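Local coordinates for protein KmHsv2 (Kluyveromyces marxianus, PDB 3VU4) that is a PROPPIN-family beta-propeller protein that, as in Atg18, probably binds phosphoinositides on membranes, at residues L34-S37 with F42-Y45; V82-D87 with K91-R96; F112-Y117 with C143-G148; L150-E155 with Q160-K165. All coordinates share one frame; numbering follows the deposited sequence.

Interaction 1. Residues L34-S37 with F42-Y45; sequences LILS and FEIY
The antiparallel beta hairpin at the middle of a four-stranded propeller blade sets Ile35 across from Ile44 on one face and Leu36 across from Glu43 on the other. Its ladder is regular: Leu34 and Tyr45 exchange two backbone hydrogen bonds, with Tyr45 N to Leu34 O at 2.8 Å, and Leu36 and Glu43 exchange two more. Ile35 CG1 runs anti to its own backbone N (chi1 -178°), which carries CD1 across the gap between the strands to 3.7 Å from Ile44 CG1 and 3.9 Å from Phe42 CD1. In a beta-propeller each blade is packed face to face against the next, and this apolar face does that work here: Ile35 and Ile44 also rest on Met66, in the first strand of the following blade, 63-66. Exchanging Ile35 for an alanine would probably open a gap beside Phe42 and Ile44 and weaken the packing on that strand. On the opposite face, Leu36 divides its methyls, CD1 lying 3.9 Å from Tyr45 CE1 while CD2 meets the Glu43 methylene CG. Glu43 bends at its second torsion (chi2 -80°), turning its carboxylate from Leu36 toward Ser41, whose OG bonds to OE1. The Tyr45 ring presents its edge to Leu34 O, stacks on His52, and hydrogen-bonds through OH to Met354 O near the chain's end.

Interaction 2. Residues V82-D87 with K91-R96; sequences VVHIWD and KQDVSR
Trp86 and Asp93, Ile85 and Val94 show how one hairpin can be closely packed along its middle and loose at its fringe. In the tight part, Ile85 CG2 touches Val94 CG1, and Ile85 also packs on Ala74 of strand 72-76 and on Phe126. Here the outer strand carries a classic beta bulge: Val94 and Ser95 both face Ile85, whose carbonyl oxygen takes a 2.8 Å hydrogen bond from Val94 N and a weak one from Ser95 N. On the other face the indole of Trp86, its CG anti to the backbone N (chi1 169°), lies flat and close over the Lys91-Gln92 backbone, with Lys91 C 3.4 Å above its plane. At the indole's edge sits Asp93 OD1, 3.3 Å from Trp86 CE3.

The hairpin joins the two outer strands of a propeller blade, and its loose side is toward solvent: the chains of Lys91, Gln92 and Arg96 are exposed, and at the G1 bulge of Lys91 and Gln92, opposite Asp87, the bond from Gln92 N to Asp87 O is weak. Between these parts Asp93 OD2 accepts the N-H of His84 ND1 on its syn lone pair at 2.8 Å, while Arg96 CG lies over one face of that imidazole. The carboxylate would tend to favour the protonated form of His84, with the nearby charge of Arg96 probably opposing it.

Interaction 3. Residues F112-Y117 with C143-G148; sequences FIVVSY and CEFSNG. With SO4 (sulfate ion), chain J.
No hydrogen bond joins Val114 to Phe145, nor any other pair across these two strands, although they run almost exactly antiparallel, at 174°. They belong to adjacent blades of the beta-propeller, and with axes 8.9 Å apart they meet through side chains alone, as facing sheets do, rather than as neighbours within one sheet. The centre of the contact is a CH-pi interaction: Val114 CG2 sits over one face of the Phe145 ring, 3.9 Å from its centroid and 21° off the normal, displaced toward the ring's CG side. Phe145 CG, anti to the backbone N (chi1 177°), sends the ring from strand 142-146 toward the preceding blade, and the second torsion turns its face to Val114. Farther along, the Phe112 side chain crosses that of Phe145 at about a right angle, and its CD2 approaches Phe145 CZ at 3.9 Å. The other end of the contact is looser, Ser116 CB lying 4.4 Å from Cys143 SG, while Ser116 OG is bonded to Asp105 N of its own blade. Phe107 of the preceding blade and Leu150 of its own also pack on Phe145, which thus lies in the apolar seam between the two. Beyond this seam the chain turns at Asn147 and Gly148, where a sulfate ion, probably from the crystallisation liquor, receives one weak hydrogen bond, from Asn147 N to sulfate O4 at 3.4 Å.

Interaction 4. Residues L150-E155 with Q160-K165; sequences LVYSNE and QIHITK
Tyr152 and His162 face each other as a hydrogen-bonded antiparallel pair, and their rings, with planes only 17° apart, are slid so far that they barely overlap. What lies over one face of the phenol ring is instead the His162 methylene: CB is 3.8 Å from the centroid of the Tyr152 ring, a CH-pi contact. The first torsion of Tyr152 (chi1 60°) places its ring between the backbone N and the carbonyl carbon, leaning toward the partner strand, where Thr164 CG2 meets the ring edge. At its far edge the imidazole takes a single hydrogen bond from Asn154, ND2 to His162 NE2 at 2.9 Å, with amide and imidazole planes 39° apart. Asn154 OD1, bonded to Phe156 N and Asn157 N in the turn, holds the amide in this setting. An alanine in place of His162 would probably leave Asn154 ND2 without its acceptor and the imidazole's place beside Tyr152 unfilled. On the reverse face, the Val151 and Ile161 side chains cross at an angle, Val151 CG1 3.8 Å from Ile161 CD1. The two strands are central in their propeller blade, flanked by 142-146 and 189-191; the valine-isoleucine face packs on strand 198-203 of the next blade, and Leu150 and Tyr152 on 137-139 of the previous one.

Interactions 1, 2 and 4 are hairpins within three separate blades, whereas interaction 3 bridges two blades by side chains alone. Interactions 1 and 3 are wholly buried and mainly apolar in their side-chain contacts; interaction 2, farthest from the chain's centre, lies at the rim and adds a histidine-carboxylate hydrogen bond and an indole laid on backbone, while interaction 4 combines an apolar face with a polar one. Interactions 3 and 4 share a sheet, since strands 142-146 and 149-154 are neighbours, with Glu144 N probably hydrogen-bonded to Val151 O. Interaction 2 meets interaction 3 through Ile85 CD1 and Ile113 CD1, 3.5 Å apart, whereas interactions 1 and 4 lie on opposite sides of the chain's centre.

Interaction 1. Residues L34-S37 with F42-Y45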
loop_
_atom_site.group_PDB
_atom_site.type_symbol
_atom_site.label_atom_id
_atom_site.label_comp_id
_atom_site.label_asym_id
_atom_site.label_seq_id
_atom_site.Cartn_x
_atom_site.Cartn_y
_atom_site.Cartn_z
ATOM N N LEU A 34 -0.142 12.174 -2.532
ATOM C CA LEU A 34 -1.424 11.487 -2.501
ATOM C C LEU A 34 -2.291 12.120 -3.571
ATOM O O LEU A 34 -2.346 13.343 -3.679
ATOM C CB LEU A 34 -2.112 11.667 -1.143
ATOM C CG LEU A 34 -3.581 11.222 -1.061
ATOM C CD1 LEU A 34 -3.673 9.698 -0.995
ATOM C CD2 LEU A 34 -4.219 11.840 0.167
ATOM N N ILE A 35 -2.941 11.298 -4.385
ATOM C CA ILE A 35 -3.834 11.838 -5.394
ATOM C C ILE A 35 -5.217 11.401 -4.977
ATOM O O ILE A 35 -5.412 10.293 -4.468
ATOM C CB ILE A 35 -3.524 11.340 -6.822
ATOM C CG1 ILE A 35 -4.499 12.004 -7.799
ATOM C CG2 ILE A 35 -3.653 9.836 -6.918
ATOM C CD1 ILE A 35 -3.963 12.120 -9.211
ATOM N N LEU A 36 -6.185 12.278 -5.187
ATOM C CA LEU A 36 -7.537 11.980 -4.768
ATOM C C LEU A 36 -8.574 12.516 -5.752
ATOM O O LEU A 36 -8.352 13.527 -6.415
ATOM C CB LEU A 36 -7.694 12.541 -3.348
ATOM C CG LEU A 36 -8.852 13.313 -2.742
ATOM C CD1 LEU A 36 -8.464 13.616 -1.293
ATOM C CD2 LEU A 36 -9.110 14.609 -3.495
ATOM N N SER A 37 -9.693 11.809 -5.867
ATOM C CA SER A 37 -10.751 12.213 -6.778
ATOM C C SER A 37 -12.100 12.399 -6.084
ATOM O O SER A 37 -12.402 11.740 -5.079
ATOM C CB SER A 37 -10.903 11.180 -7.899
ATOM O OG SER A 37 -11.498 9.988 -7.421
ATOM N N PHE A 42 -10.037 16.019 -9.363
ATOM C CA PHE A 42 -9.009 15.185 -8.768
ATOM C C PHE A 42 -8.013 16.169 -8.170
ATOM O O PHE A 42 -7.763 17.227 -8.737
ATOM C CB PHE A 42 -8.379 14.212 -9.792
ATOM C CG PHE A 42 -7.344 14.813 -10.717
ATOM C CD1 PHE A 42 -6.084 15.187 -10.248
ATOM C CD2 PHE A 42 -7.597 14.905 -12.086
ATOM C CE1 PHE A 42 -5.089 15.634 -11.134
ATOM C CE2 PHE A 42 -6.607 15.351 -12.975
ATOM C CZ PHE A 42 -5.356 15.715 -12.497
ATOM N N GLU A 43 -7.490 15.839 -6.996
ATOM C CA GLU A 43 -6.562 16.708 -6.292
ATOM C C GLU A 43 -5.302 15.930 -5.967
ATOM O O GLU A 43 -5.339 14.706 -5.843
ATOM C CB GLU A 43 -7.199 17.183 -4.987
ATOM C CG GLU A 43 -8.670 17.555 -5.114
ATOM C CD GLU A 43 -8.872 18.938 -5.708
ATOM O OE1 GLU A 43 -10.025 19.278 -6.065
ATOM O OE2 GLU A 43 -7.873 19.685 -5.804
ATOM N N ILE A 44 -4.190 16.641 -5.823
ATOM C CA ILE A 44 -2.922 16.011 -5.494
ATOM C C ILE A 44 -2.284 16.788 -4.355
ATOM O O ILE A 44 -2.287 18.018 -4.358
ATOM C CB ILE A 44 -1.962 16.007 -6.698
ATOM C CG1 ILE A 44 -2.591 15.228 -7.855
ATOM C CG2 ILE A 44 -0.633 15.365 -6.305
ATOM C CD1 ILE A 44 -1.790 15.298 -9.141
ATOM N N TYR A 45 -1.748 16.065 -3.377
ATOM C CA TYR A 45 -1.110 16.696 -2.230
ATOM C C TYR A 45 0.251 16.096 -1.937
ATOM O O TYR A 45 0.606 15.028 -2.438
ATOM C CB TYR A 45 -1.952 16.516 -0.962
ATOM C CG TYR A 45 -3.418 16.853 -1.095
ATOM C CD1 TYR A 45 -4.296 16.003 -1.786
ATOM C CD2 TYR A 45 -3.934 18.020 -0.523
ATOM C CE1 TYR A 45 -5.650 16.310 -1.902
ATOM C CE2 TYR A 45 -5.283 18.337 -0.633
ATOM C CZ TYR A 45 -6.135 17.482 -1.320
ATOM O OH TYR A 45 -7.470 17.793 -1.405
#

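Interaction 2. Residues V82-D87 with K91-R96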
loop_
_atom_site.group_PDB
_atom_site.type_symbol
_atom_site.label_atom_id
_atom_site.label_comp_id
_atom_site.label_asym_id
_atom_site.label_seq_id
_atom_site.Cartn_x
_atom_site.Cartn_y
_atom_site.Cartn_z
ATOM N N VAL A 82 -12.033 1.755 -19.484
ATOM C CA VAL A 82 -11.051 2.614 -20.137
ATOM C C VAL A 82 -10.139 3.329 -19.144
ATOM O O VAL A 82 -10.608 3.926 -18.177
ATOM C CB VAL A 82 -11.749 3.668 -21.019
ATOM C CG1 VAL A 82 -10.725 4.614 -21.621
ATOM C CG2 VAL A 82 -12.531 2.976 -22.105
ATOM N N VAL A 83 -8.836 3.261 -19.393
ATOM C CA VAL A 83 -7.856 3.909 -18.533
ATOM C C VAL A 83 -7.203 5.058 -19.293
ATOM O O VAL A 83 -6.523 4.848 -20.297
ATOM C CB VAL A 83 -6.764 2.917 -18.081
ATOM C CG1 VAL A 83 -5.668 3.657 -17.333
ATOM C CG2 VAL A 83 -7.374 1.833 -17.201
ATOM N N HIS A 84 -7.409 6.275 -18.808
ATOM C CA HIS A 84 -6.855 7.449 -19.458
ATOM C C HIS A 84 -5.509 7.863 -18.893
ATOM O O HIS A 84 -5.380 8.076 -17.690
ATOM C CB HIS A 84 -7.796 8.642 -19.301
ATOM C CG HIS A 84 -9.151 8.444 -19.900
ATOM N ND1 HIS A 84 -9.600 9.177 -20.978
ATOM C CD2 HIS A 84 -10.181 7.643 -19.536
ATOM C CE1 HIS A 84 -10.847 8.840 -21.250
ATOM N NE2 HIS A 84 -11.223 7.911 -20.389
ATOM N N ILE A 85 -4.505 7.973 -19.755
ATOM C CA ILE A 85 -3.207 8.454 -19.308
ATOM C C ILE A 85 -3.351 9.936 -19.628
ATOM O O ILE A 85 -3.520 10.303 -20.785
ATOM C CB ILE A 85 -2.058 7.853 -20.122
ATOM C CG1 ILE A 85 -2.161 6.326 -20.108
ATOM C CG2 ILE A 85 -0.723 8.292 -19.529
ATOM C CD1 ILE A 85 -2.085 5.714 -18.729
ATOM N N TRP A 86 -3.307 10.781 -18.601
ATOM C CA TRP A 86 -3.500 12.221 -18.770
ATOM C C TRP A 86 -2.296 13.069 -18.382
ATOM O O TRP A 86 -1.530 12.709 -17.491
ATOM C CB TRP A 86 -4.739 12.629 -17.963
ATOM C CG TRP A 86 -4.994 14.095 -17.776
ATOM C CD1 TRP A 86 -4.378 14.933 -16.887
ATOM C CD2 TRP A 86 -6.023 14.866 -18.408
ATOM N NE1 TRP A 86 -4.968 16.178 -16.920
ATOM C CE2 TRP A 86 -5.976 16.164 -17.846
ATOM C CE3 TRP A 86 -6.976 14.590 -19.395
ATOM C CZ2 TRP A 86 -6.859 17.179 -18.235
ATOM C CZ3 TRP A 86 -7.852 15.600 -19.783
ATOM C CH2 TRP A 86 -7.783 16.880 -19.205
ATOM N N ASP A 87 -2.140 14.200 -19.067
ATOM C CA ASP A 87 -1.035 15.118 -18.815
ATOM C C ASP A 87 -1.503 16.250 -17.902
ATOM O O ASP A 87 -2.465 16.952 -18.206
ATOM C CB ASP A 87 -0.518 15.691 -20.140
ATOM C CG ASP A 87 0.842 16.364 -20.001
ATOM O OD1 ASP A 87 0.978 17.283 -19.165
ATOM O OD2 ASP A 87 1.778 15.971 -20.734
ATOM N N LYS A 91 -2.977 19.440 -19.577
ATOM C CA LYS A 91 -4.398 19.110 -19.448
ATOM C C LYS A 91 -4.883 18.370 -20.691
ATOM O O LYS A 91 -5.914 18.716 -21.272
ATOM C CB LYS A 91 -5.240 20.377 -19.276
ATOM C CG LYS A 91 -4.761 21.366 -18.224
ATOM C CD LYS A 91 -5.899 22.331 -17.878
ATOM C CE LYS A 91 -5.405 23.709 -17.449
ATOM N NZ LYS A 91 -4.501 23.681 -16.270
ATOM N N GLN A 92 -4.160 17.331 -21.081
ATOM C CA GLN A 92 -4.511 16.609 -22.293
ATOM C C GLN A 92 -4.359 15.105 -22.159
ATOM O O GLN A 92 -3.432 14.622 -21.518
ATOM C CB GLN A 92 -3.601 17.111 -23.404
ATOM C CG GLN A 92 -4.144 17.046 -24.805
ATOM C CD GLN A 92 -3.273 17.855 -25.747
ATOM O OE1 GLN A 92 -2.101 17.532 -25.955
ATOM N NE2 GLN A 92 -3.831 18.927 -26.301
ATOM N N ASP A 93 -5.278 14.365 -22.768
ATOM C CA ASP A 93 -5.218 12.910 -22.748
ATOM C C ASP A 93 -4.036 12.561 -23.652
ATOM O O ASP A 93 -4.001 12.976 -24.807
ATOM C CB ASP A 93 -6.512 12.330 -23.332
ATOM C CG ASP A 93 -7.267 11.451 -22.348
ATOM O OD1 ASP A 93 -7.332 11.810 -21.154
ATOM O OD2 ASP A 93 -7.815 10.411 -22.774
ATOM N N VAL A 94 -3.054 11.831 -23.133
ATOM C CA VAL A 94 -1.901 11.456 -23.942
ATOM C C VAL A 94 -2.053 10.015 -24.395
ATOM O O VAL A 94 -1.191 9.481 -25.088
ATOM C CB VAL A 94 -0.579 11.570 -23.160
ATOM C CG1 VAL A 94 -0.483 10.451 -22.138
ATOM C CG2 VAL A 94 0.601 11.500 -24.117
ATOM N N SER A 95 -3.152 9.384 -23.994
ATOM C CA SER A 95 -3.403 7.996 -24.359
ATOM C C SER A 95 -4.676 7.433 -23.732
ATOM O O SER A 95 -5.162 7.928 -22.716
ATOM C CB SER A 95 -2.220 7.124 -23.944
ATOM O OG SER A 95 -2.471 5.768 -24.257
ATOM N N ARG A 96 -5.209 6.395 -24.363
ATOM C CA ARG A 96 -6.405 5.707 -23.901
ATOM C C ARG A 96 -6.050 4.234 -24.018
ATOM O O ARG A 96 -5.366 3.836 -24.961
ATOM C CB ARG A 96 -7.594 5.991 -24.816
ATOM C CG ARG A 96 -8.748 6.782 -24.213
ATOM C CD ARG A 96 -9.978 6.646 -25.123
ATOM N NE ARG A 96 -9.625 6.865 -26.529
ATOM C CZ ARG A 96 -10.352 6.464 -27.570
ATOM N NH1 ARG A 96 -11.493 5.811 -27.383
ATOM N NH2 ARG A 96 -9.936 6.717 -28.805
#

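Interaction 3. Residues F112-Y117 with C143-G148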
loop_
_atom_site.group_PDB
_atom_site.type_symbol
_atom_site.label_atom_id
_atom_site.label_comp_id
_atom_site.label_asym_id
_atom_site.label_seq_id
_atom_site.Cartn_x
_atom_site.Cartn_y
_atom_site.Cartn_z
ATOM N N PHE A 112 6.060 0.582 -17.360
ATOM C CA PHE A 112 4.807 -0.136 -17.554
ATOM C C PHE A 112 3.544 0.488 -16.976
ATOM O O PHE A 112 3.589 1.422 -16.173
ATOM C CB PHE A 112 4.941 -1.528 -16.951
ATOM C CG PHE A 112 6.282 -2.141 -17.151
ATOM C CD1 PHE A 112 6.582 -2.815 -18.325
ATOM C CD2 PHE A 112 7.255 -2.040 -16.164
ATOM C CE1 PHE A 112 7.835 -3.387 -18.516
ATOM C CE2 PHE A 112 8.511 -2.608 -16.342
ATOM C CZ PHE A 112 8.802 -3.284 -17.523
ATOM N N ILE A 113 2.416 -0.069 -17.413
ATOM C CA ILE A 113 1.095 0.311 -16.946
ATOM C C ILE A 113 0.422 -1.029 -16.671
ATOM O O ILE A 113 -0.001 -1.711 -17.601
ATOM C CB ILE A 113 0.271 1.052 -18.014
ATOM C CG1 ILE A 113 0.965 2.353 -18.413
ATOM C CG2 ILE A 113 -1.112 1.368 -17.461
ATOM C CD1 ILE A 113 0.180 3.182 -19.421
ATOM N N VAL A 114 0.352 -1.424 -15.403
ATOM C CA VAL A 114 -0.269 -2.696 -15.050
ATOM C C VAL A 114 -1.762 -2.456 -14.834
ATOM O O VAL A 114 -2.144 -1.537 -14.106
ATOM C CB VAL A 114 0.377 -3.289 -13.765
ATOM C CG1 VAL A 114 -0.210 -4.650 -13.462
ATOM C CG2 VAL A 114 1.891 -3.391 -13.942
ATOM N N VAL A 115 -2.597 -3.276 -15.476
ATOM C CA VAL A 115 -4.058 -3.146 -15.387
ATOM C C VAL A 115 -4.772 -4.499 -15.231
ATOM O O VAL A 115 -4.581 -5.399 -16.052
ATOM C CB VAL A 115 -4.637 -2.470 -16.669
ATOM C CG1 VAL A 115 -6.141 -2.285 -16.533
ATOM C CG2 VAL A 115 -3.948 -1.140 -16.925
ATOM N N SER A 116 -5.596 -4.648 -14.198
ATOM C CA SER A 116 -6.313 -5.903 -14.018
ATOM C C SER A 116 -7.804 -5.663 -14.149
ATOM O O SER A 116 -8.311 -4.592 -13.823
ATOM C CB SER A 116 -6.009 -6.543 -12.655
ATOM O OG SER A 116 -6.663 -5.870 -11.594
ATOM N N TYR A 117 -8.500 -6.677 -14.638
ATOM C CA TYR A 117 -9.932 -6.608 -14.839
ATOM C C TYR A 117 -10.386 -8.041 -14.899
ATOM O O TYR A 117 -9.693 -8.882 -15.464
ATOM C CB TYR A 117 -10.250 -5.907 -16.163
ATOM C CG TYR A 117 -9.391 -6.375 -17.316
ATOM C CD1 TYR A 117 -8.066 -5.945 -17.446
ATOM C CD2 TYR A 117 -9.893 -7.259 -18.268
ATOM C CE1 TYR A 117 -7.260 -6.385 -18.498
ATOM C CE2 TYR A 117 -9.097 -7.709 -19.328
ATOM C CZ TYR A 117 -7.782 -7.268 -19.434
ATOM O OH TYR A 117 -6.991 -7.724 -20.463
ATOM N N CYS A 143 -3.267 -8.586 -6.562
ATOM C CA CYS A 143 -2.048 -8.309 -7.291
ATOM C C CYS A 143 -1.462 -6.963 -6.918
ATOM O O CYS A 143 -2.177 -5.985 -6.727
ATOM C CB CYS A 143 -2.289 -8.385 -8.799
ATOM S SG CYS A 143 -2.867 -6.879 -9.562
ATOM N N GLU A 144 -0.150 -6.928 -6.791
ATOM C CA GLU A 144 0.529 -5.698 -6.456
ATOM C C GLU A 144 1.727 -5.572 -7.378
ATOM O O GLU A 144 2.340 -6.566 -7.768
ATOM C CB GLU A 144 1.006 -5.703 -5.002
ATOM C CG GLU A 144 1.126 -4.300 -4.413
ATOM C CD GLU A 144 2.305 -4.144 -3.479
ATOM O OE1 GLU A 144 2.645 -5.117 -2.779
ATOM O OE2 GLU A 144 2.888 -3.042 -3.432
ATOM N N PHE A 145 2.041 -4.343 -7.747
ATOM C CA PHE A 145 3.178 -4.100 -8.603
ATOM C C PHE A 145 3.959 -2.952 -8.021
ATOM O O PHE A 145 3.404 -1.893 -7.746
ATOM C CB PHE A 145 2.743 -3.733 -10.014
ATOM C CG PHE A 145 3.890 -3.406 -10.911
ATOM C CD1 PHE A 145 4.769 -4.403 -11.322
ATOM C CD2 PHE A 145 4.137 -2.092 -11.292
ATOM C CE1 PHE A 145 5.887 -4.097 -12.100
ATOM C CE2 PHE A 145 5.251 -1.774 -12.070
ATOM C CZ PHE A 145 6.129 -2.781 -12.473
ATOM N N SER A 146 5.251 -3.162 -7.823
ATOM C CA SER A 146 6.086 -2.106 -7.277
ATOM C C SER A 146 7.541 -2.392 -7.547
ATOM O O SER A 146 7.983 -3.540 -7.458
ATOM C CB SER A 146 5.873 -1.971 -5.765
ATOM O OG SER A 146 6.774 -1.030 -5.205
ATOM N N ASN A 147 8.276 -1.342 -7.897
ATOM C CA ASN A 147 9.701 -1.464 -8.140
ATOM C C ASN A 147 10.027 -2.612 -9.108
ATOM O O ASN A 147 10.844 -3.478 -8.799
ATOM C CB ASN A 147 10.377 -1.706 -6.799
ATOM C CG ASN A 147 11.782 -1.216 -6.766
ATOM O OD1 ASN A 147 12.072 -0.203 -6.139
ATOM N ND2 ASN A 147 12.677 -1.925 -7.445
ATOM N N GLY A 148 9.368 -2.628 -10.263
ATOM C CA GLY A 148 9.611 -3.667 -11.251
ATOM C C GLY A 148 9.216 -5.101 -10.916
ATOM O O GLY A 148 9.508 -6.018 -11.691
HETATM S S SO4 J . 8.220 2.055 -9.194
HETATM O O1 SO4 J . 8.918 1.297 -10.251
HETATM O O2 SO4 J . 8.976 1.972 -7.930
HETATM O O3 SO4 J . 8.111 3.455 -9.608
HETATM O O4 SO4 J . 6.863 1.506 -9.004
#

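Interaction 4. Residues L150-E155 with Q160-K165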
loop_
_atom_site.group_PDB
_atom_site.type_symbol
_atom_site.label_atom_id
_atom_site.label_comp_id
_atom_site.label_asym_id
_atom_site.label_seq_id
_atom_site.Cartn_x
_atom_site.Cartn_y
_atom_site.Cartn_z
ATOM N N LEU A 150 6.126 -7.910 -9.971
ATOM C CA LEU A 150 4.690 -8.170 -9.996
ATOM C C LEU A 150 4.352 -9.376 -9.125
ATOM O O LEU A 150 4.940 -10.453 -9.283
ATOM C CB LEU A 150 4.213 -8.443 -11.425
ATOM C CG LEU A 150 2.701 -8.580 -11.657
ATOM C CD1 LEU A 150 2.042 -7.192 -11.592
ATOM C CD2 LEU A 150 2.432 -9.223 -13.028
ATOM N N VAL A 151 3.415 -9.185 -8.198
ATOM C CA VAL A 151 2.973 -10.258 -7.313
ATOM C C VAL A 151 1.480 -10.421 -7.534
ATOM O O VAL A 151 0.732 -9.448 -7.464
ATOM C CB VAL A 151 3.210 -9.917 -5.820
ATOM C CG1 VAL A 151 2.743 -11.070 -4.947
ATOM C CG2 VAL A 151 4.682 -9.636 -5.569
ATOM N N TYR A 152 1.041 -11.640 -7.823
ATOM C CA TYR A 152 -0.378 -11.872 -8.044
ATOM C C TYR A 152 -0.876 -13.204 -7.507
ATOM O O TYR A 152 -0.149 -14.184 -7.438
ATOM C CB TYR A 152 -0.727 -11.751 -9.534
ATOM C CG TYR A 152 -0.014 -12.724 -10.440
ATOM C CD1 TYR A 152 1.243 -12.426 -10.971
ATOM C CD2 TYR A 152 -0.595 -13.948 -10.767
ATOM C CE1 TYR A 152 1.899 -13.325 -11.801
ATOM C CE2 TYR A 152 0.050 -14.852 -11.598
ATOM C CZ TYR A 152 1.298 -14.537 -12.110
ATOM O OH TYR A 152 1.947 -15.446 -12.914
ATOM N N SER A 153 -2.137 -13.200 -7.112
ATOM C CA SER A 153 -2.836 -14.357 -6.565
ATOM C C SER A 153 -2.989 -15.425 -7.660
ATOM O O SER A 153 -3.241 -15.092 -8.823
ATOM C CB SER A 153 -4.224 -13.884 -6.095
ATOM O OG SER A 153 -4.851 -14.797 -5.221
ATOM N N ASN A 154 -2.828 -16.700 -7.311
ATOM C CA ASN A 154 -3.007 -17.745 -8.317
ATOM C C ASN A 154 -4.503 -17.852 -8.603
ATOM O O ASN A 154 -5.327 -17.665 -7.710
ATOM C CB ASN A 154 -2.471 -19.097 -7.841
ATOM C CG ASN A 154 -2.750 -20.220 -8.847
ATOM O OD1 ASN A 154 -3.685 -21.019 -8.683
ATOM N ND2 ASN A 154 -1.946 -20.270 -9.906
ATOM N N GLU A 155 -4.851 -18.162 -9.845
ATOM C CA GLU A 155 -6.251 -18.260 -10.243
ATOM C C GLU A 155 -7.062 -19.386 -9.605
ATOM O O GLU A 155 -8.263 -19.224 -9.383
ATOM C CB GLU A 155 -6.322 -18.362 -11.759
ATOM C CG GLU A 155 -7.690 -18.656 -12.326
ATOM C CD GLU A 155 -7.628 -18.876 -13.820
ATOM O OE1 GLU A 155 -6.704 -19.594 -14.264
ATOM O OE2 GLU A 155 -8.494 -18.338 -14.544
ATOM N N GLN A 160 -2.277 -18.857 -2.841
ATOM C CA GLN A 160 -0.963 -18.941 -3.467
ATOM C C GLN A 160 -0.615 -17.726 -4.321
ATOM O O GLN A 160 -1.448 -17.251 -5.081
ATOM C CB GLN A 160 -0.901 -20.204 -4.330
ATOM C CG GLN A 160 0.381 -20.351 -5.118
ATOM C CD GLN A 160 0.371 -21.565 -6.021
ATOM O OE1 GLN A 160 0.632 -21.460 -7.219
ATOM N NE2 GLN A 160 0.072 -22.725 -5.455
ATOM N N ILE A 161 0.611 -17.217 -4.198
ATOM C CA ILE A 161 1.023 -16.076 -5.007
ATOM C C ILE A 161 2.213 -16.385 -5.904
ATOM O O ILE A 161 3.000 -17.289 -5.635
ATOM C CB ILE A 161 1.375 -14.830 -4.162
ATOM C CG1 ILE A 161 2.476 -15.153 -3.152
ATOM C CG2 ILE A 161 0.138 -14.304 -3.492
ATOM C CD1 ILE A 161 2.969 -13.933 -2.396
ATOM N N HIS A 162 2.320 -15.617 -6.982
ATOM C CA HIS A 162 3.385 -15.754 -7.964
ATOM C C HIS A 162 4.115 -14.415 -8.011
ATOM O O HIS A 162 3.479 -13.365 -8.066
ATOM C CB HIS A 162 2.791 -16.054 -9.349
ATOM C CG HIS A 162 2.041 -17.348 -9.423
ATOM N ND1 HIS A 162 2.620 -18.521 -9.860
ATOM C CD2 HIS A 162 0.767 -17.662 -9.085
ATOM C CE1 HIS A 162 1.735 -19.501 -9.787
ATOM N NE2 HIS A 162 0.603 -19.006 -9.320
ATOM N N ILE A 163 5.444 -14.452 -7.975
ATOM C CA ILE A 163 6.244 -13.230 -8.034
ATOM C C ILE A 163 7.015 -13.253 -9.349
ATOM O O ILE A 163 7.698 -14.230 -9.661
ATOM C CB ILE A 163 7.264 -13.155 -6.869
ATOM C CG1 ILE A 163 6.531 -13.218 -5.531
ATOM C CG2 ILE A 163 8.096 -11.868 -6.980
ATOM C CD1 ILE A 163 7.461 -13.271 -4.339
ATOM N N THR A 164 6.909 -12.189 -10.128
ATOM C CA THR A 164 7.620 -12.159 -11.395
ATOM C C THR A 164 8.242 -10.805 -11.674
ATOM O O THR A 164 7.659 -9.769 -11.362
ATOM C CB THR A 164 6.689 -12.558 -12.573
ATOM O OG1 THR A 164 7.418 -12.469 -13.802
ATOM C CG2 THR A 164 5.480 -11.650 -12.650
ATOM N N LYS A 165 9.436 -10.820 -12.253
ATOM C CA LYS A 165 10.144 -9.587 -12.572
ATOM C C LYS A 165 9.672 -9.054 -13.915
ATOM O O LYS A 165 9.389 -9.819 -14.832
ATOM C CB LYS A 165 11.650 -9.840 -12.629
ATOM C CG LYS A 165 12.216 -10.550 -11.406
ATOM C CD LYS A 165 13.692 -10.891 -11.607
ATOM C CE LYS A 165 14.253 -11.708 -10.444
ATOM N NZ LYS A 165 15.654 -12.154 -10.712
#